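Local coordinates for HTH-type dhaKLM operon transcriptional activator DhaS (PDB 2IU5), which activates transcription of the dhaKLM operon, in complex with DhaQ and in response to dihydroxyacetone, by binding an inverted repeat at its promoter, at residues A[108-111]-A[112-115]; A[151-154]-A[155-159]. The protein carries 1 engineered substitution. All blocks are in the same frame, centred on the assembly; numbering follows the deposited sequence.

Contact 1 (A[108-111]-A[112-115]); sequences KNFE and HFFL
Phe110 meets both Phe113 and Phe114, one ring serving two neighbours at the start of helix 110-132. Its CG is anti to the backbone N (chi1 -170°), bringing the ring alongside both although CB leaves the other way. Phe110 CE1 lies 3.6 Å from CD2 of Phe113, and on its other flank CE2 lies 3.8 Å from CD1 of Phe114. The Phe110 and Phe113 planes are turned 31° apart, an oblique pairing. Against Phe114 the tilt is much the same, 30°, but the rings are slid apart and barely overlap. This is the tight side. Phe104 sets rings edge-to-face with Phe110 and Phe114, and Phe69 of helix 57-73 touches Phe113 and Phe114. The backbone bond from Phe114 N to Phe110 O is short, 2.8 Å.

The other side is looser and polar. Lys108 curls back, and its NZ bonds Asn109 OD1 at 2.7 Å from above the carbonyl plane. The His112 ring approaches that amide only at 4.0 Å, CD2 to OD1. Asn109 O receives weak bonds from both His112 N and Phe113 N. The chemistry is thus divided: aromatic contacts join helix 110-132 to Phe104 and helix 57-73; hydrophilic groups occupy the exposed face.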
loop_
_atom_site.group_PDB
_atom_site.type_symbol
_atom_site.label_atom_id
_atom_site.label_comp_id
_atom_site.label_asym_id
_atom_site.label_seq_id
_atom_site.Cartn_x
_atom_site.Cartn_y
_atom_site.Cartn_z
ATOM N N LYS A 108 7.987 0.981 14.198
ATOM C CA LYS A 108 6.785 1.531 13.583
ATOM C C LYS A 108 7.093 2.286 12.289
ATOM O O LYS A 108 6.216 2.446 11.438
ATOM C CB LYS A 108 6.090 2.488 14.555
ATOM C CG LYS A 108 6.943 3.695 14.959
ATOM C CD LYS A 108 6.081 4.884 15.367
ATOM C CE LYS A 108 6.019 5.949 14.267
ATOM N NZ LYS A 108 5.539 5.440 12.947
ATOM N N ASN A 109 8.330 2.746 12.143
ATOM C CA ASN A 109 8.717 3.511 10.964
ATOM C C ASN A 109 9.254 2.632 9.846
ATOM O O ASN A 109 9.542 3.108 8.744
ATOM C CB ASN A 109 9.747 4.585 11.310
ATOM C CG ASN A 109 9.132 5.795 12.003
ATOM O OD1 ASN A 109 7.930 6.061 11.881
ATOM N ND2 ASN A 109 9.960 6.536 12.738
ATOM N N PHE A 110 9.395 1.344 10.126
ATOM C CA PHE A 110 9.866 0.458 9.094
ATOM C C PHE A 110 9.004 0.351 7.842
ATOM O O PHE A 110 9.543 0.228 6.735
ATOM C CB PHE A 110 10.130 -0.943 9.627
ATOM C CG PHE A 110 10.831 -1.773 8.619
ATOM C CD1 PHE A 110 12.161 -1.533 8.317
ATOM C CD2 PHE A 110 10.171 -2.790 7.953
ATOM C CE1 PHE A 110 12.822 -2.296 7.379
ATOM C CE2 PHE A 110 10.833 -3.554 7.012
ATOM C CZ PHE A 110 12.160 -3.308 6.722
ATOM N N GLU A 111 7.690 0.386 8.007
ATOM C CA GLU A 111 6.770 0.248 6.869
ATOM C C GLU A 111 7.091 1.306 5.820
ATOM O O GLU A 111 7.010 1.060 4.618
ATOM C CB GLU A 111 5.321 0.421 7.336
ATOM C CG GLU A 111 4.276 0.387 6.223
ATOM C CD GLU A 111 2.854 0.520 6.751
ATOM O OE1 GLU A 111 2.153 -0.513 6.887
ATOM O OE2 GLU A 111 2.427 1.661 7.035
ATOM N N HIS A 112 7.456 2.492 6.282
ATOM C CA HIS A 112 7.744 3.584 5.360
ATOM C C HIS A 112 9.056 3.357 4.629
ATOM O O HIS A 112 9.150 3.574 3.424
ATOM C CB HIS A 112 7.740 4.915 6.103
ATOM C CG HIS A 112 6.506 5.132 6.919
ATOM N ND1 HIS A 112 5.239 5.076 6.377
ATOM C CD2 HIS A 112 6.344 5.401 8.237
ATOM C CE1 HIS A 112 4.349 5.303 7.329
ATOM N NE2 HIS A 112 4.993 5.504 8.466
ATOM N N PHE A 113 10.068 2.917 5.365
ATOM C CA PHE A 113 11.323 2.525 4.749
ATOM C C PHE A 113 11.080 1.415 3.713
ATOM O O PHE A 113 11.637 1.431 2.619
ATOM C CB PHE A 113 12.292 2.057 5.835
ATOM C CG PHE A 113 13.581 1.569 5.279
ATOM C CD1 PHE A 113 14.632 2.449 5.044
ATOM C CD2 PHE A 113 13.737 0.227 4.981
ATOM C CE1 PHE A 113 15.833 1.981 4.519
ATOM C CE2 PHE A 113 14.926 -0.247 4.458
ATOM C CZ PHE A 113 15.972 0.628 4.227
ATOM N N PHE A 114 10.236 0.450 4.069
ATOM C CA PHE A 114 9.999 -0.751 3.241
ATOM C C PHE A 114 9.376 -0.275 1.916
ATOM O O PHE A 114 9.766 -0.725 0.823
ATOM C CB PHE A 114 9.070 -1.693 4.011
ATOM C CG PHE A 114 8.975 -3.098 3.470
ATOM C CD1 PHE A 114 10.094 -3.910 3.265
ATOM C CD2 PHE A 114 7.719 -3.611 3.167
ATOM C CE1 PHE A 114 9.944 -5.215 2.761
ATOM C CE2 PHE A 114 7.563 -4.907 2.668
ATOM C CZ PHE A 114 8.671 -5.710 2.466
ATOM N N LEU A 115 8.418 0.639 2.020
ATOM C CA LEU A 115 7.756 1.154 0.830
ATOM C C LEU A 115 8.777 1.827 -0.069
ATOM O O LEU A 115 8.766 1.630 -1.278
ATOM C CB LEU A 115 6.607 2.098 1.193
ATOM C CG LEU A 115 5.970 2.815 -0.005
ATOM C CD1 LEU A 115 5.269 1.791 -0.900
ATOM C CD2 LEU A 115 4.990 3.872 0.497
#

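Contact 2 (A[151-154]-A[155-159]); sequences AAIC and AITRE
Thr157 carries its OG1 between its own backbone N and carbonyl carbon (chi1 60°), which turns the hydroxyl back onto Ile153 O one helical turn earlier. The same torsion places its CG2 beside the backbone N. In Ile153, CG2 stands anti to the backbone N. The two side chains cross at an angle, and their methyls meet, CG2 of Ile153 to CG2 of Thr157, at 3.8 Å.

The hydroxyl donates to Ile153 O over 2.8 Å. The peptide Thr157 N donates to the same oxygen at 2.9 Å, and the two donors arrive from opposite faces of the carbonyl plane. Two bonds therefore grip one buried carbonyl oxygen. The donor OG1 is tilted 28° from that plane. With an alanine here, hydroxyl and methyl are gone, which would probably cost Ile153 O one of its two Thr157 donors and open a gap beside Ile153 CG2.

Ala155 N reaches Ala151 O, Ile156 N reaches Ala152 O, and Arg158 N reaches Cys154 O at 2.9 Å. On Ile156, CG1 lies 3.3 Å from Ala152 O.

The helix serves two surfaces. Ile153, Cys154 and Thr157 touch Trp118 of helix 110-132. Ala151 and Ala155 pack on Ala155 and Ala151 of the second subunit, consistent with a close approach of the two helices. Tyr148 of that subunit also packs on Ala152 and Ile153. The chemistry lets a polar side chain suit a buried setting: Thr157 spends its hydroxyl on its own helix and presents its methyl to an apolar neighbour.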
loop_
_atom_site.group_PDB
_atom_site.type_symbol
_atom_site.label_atom_id
_atom_site.label_comp_id
_atom_site.label_asym_id
_atom_site.label_seq_id
_atom_site.Cartn_x
_atom_site.Cartn_y
_atom_site.Cartn_z
ATOM N N ALA A 151 3.339 0.382 -4.132
ATOM C CA ALA A 151 2.360 0.304 -3.042
ATOM C C ALA A 151 1.734 -1.079 -2.984
ATOM O O ALA A 151 1.550 -1.638 -1.893
ATOM C CB ALA A 151 1.272 1.377 -3.193
ATOM N N ALA A 152 1.413 -1.615 -4.151
ATOM C CA ALA A 152 0.834 -2.966 -4.229
ATOM C C ALA A 152 1.808 -4.000 -3.693
ATOM O O ALA A 152 1.455 -4.804 -2.833
ATOM C CB ALA A 152 0.454 -3.308 -5.649
ATOM N N ILE A 153 3.034 -3.990 -4.190
ATOM C CA ILE A 153 3.979 -5.001 -3.758
ATOM C C ILE A 153 4.337 -4.820 -2.281
ATOM O O ILE A 153 4.507 -5.804 -1.560
ATOM C CB ILE A 153 5.213 -5.036 -4.656
ATOM C CG1 ILE A 153 4.806 -5.270 -6.119
ATOM C CG2 ILE A 153 6.167 -6.099 -4.127
ATOM C CD1 ILE A 153 5.890 -4.888 -7.143
ATOM N N CYS A 154 4.445 -3.577 -1.817
ATOM C CA CYS A 154 4.744 -3.334 -0.414
ATOM C C CYS A 154 3.670 -3.972 0.465
ATOM O O CYS A 154 3.964 -4.656 1.454
ATOM C CB CYS A 154 4.822 -1.825 -0.171
ATOM S SG CYS A 154 5.187 -1.374 1.531
ATOM N N ALA A 155 2.407 -3.751 0.106
ATOM C CA ALA A 155 1.291 -4.236 0.912
ATOM C C ALA A 155 1.228 -5.763 0.926
ATOM O O ALA A 155 1.012 -6.383 1.968
ATOM C CB ALA A 155 -0.023 -3.671 0.376
ATOM N N ILE A 156 1.418 -6.358 -0.244
ATOM C CA ILE A 156 1.309 -7.801 -0.401
ATOM C C ILE A 156 2.454 -8.478 0.351
ATOM O O ILE A 156 2.236 -9.465 1.058
ATOM C CB ILE A 156 1.370 -8.193 -1.879
ATOM C CG1 ILE A 156 0.083 -7.761 -2.594
ATOM C CG2 ILE A 156 1.639 -9.681 -2.013
ATOM C CD1 ILE A 156 -1.116 -8.536 -2.178
ATOM N N THR A 157 3.662 -7.953 0.209
ATOM C CA THR A 157 4.816 -8.612 0.832
ATOM C C THR A 157 4.839 -8.395 2.338
ATOM O O THR A 157 5.149 -9.318 3.091
ATOM C CB THR A 157 6.154 -8.200 0.189
ATOM O OG1 THR A 157 6.332 -6.785 0.326
ATOM C CG2 THR A 157 6.186 -8.606 -1.266
ATOM N N ARG A 158 4.501 -7.192 2.804
ATOM C CA ARG A 158 4.317 -7.000 4.242
ATOM C C ARG A 158 3.321 -7.991 4.833
ATOM O O ARG A 158 3.593 -8.620 5.856
ATOM C CB ARG A 158 3.866 -5.572 4.571
ATOM C CG ARG A 158 3.563 -5.388 6.066
ATOM C CD ARG A 158 3.151 -3.950 6.407
ATOM N NE ARG A 158 2.691 -3.784 7.786
ATOM C CZ ARG A 158 1.470 -4.081 8.224
ATOM N NH1 ARG A 158 0.548 -4.570 7.399
ATOM N NH2 ARG A 158 1.167 -3.886 9.505
ATOM N N GLU A 159 2.163 -8.140 4.209
ATOM C CA GLU A 159 1.158 -9.064 4.740
ATOM C C GLU A 159 1.682 -10.495 4.751
ATOM O O GLU A 159 1.481 -11.221 5.720
ATOM C CB GLU A 159 -0.143 -8.978 3.947
ATOM C CG GLU A 159 -1.183 -9.983 4.406
ATOM C CD GLU A 159 -2.444 -9.925 3.562
ATOM O OE1 GLU A 159 -2.331 -9.586 2.359
ATOM O OE2 GLU A 159 -3.534 -10.217 4.102
#

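Contact 1 and contact 2 sit on successive helices, 110-132 and 139-163, with centres about 11 Å apart, and they touch directly. The Phe114 ring bridges them: its CE2 lies 3.2 Å from Thr157 OG1, and its CD2 lies 3.8 Å from Cys154 SG. The same sulfur is 3.7 Å from Leu115 CA. Nearby, Glu111 OE1 and Arg158 NE form a long, weak ion pair at 3.4 Å. Both contacts lie in the C-terminal region of this TetR-family regulator. Contact 1 faces helix 57-73 and touches no other chain, whereas contact 2 reaches the second subunit. Side-chain contacts thus run from helix 57-73 through Phe114 to helix 139-163, which packs on the second subunit.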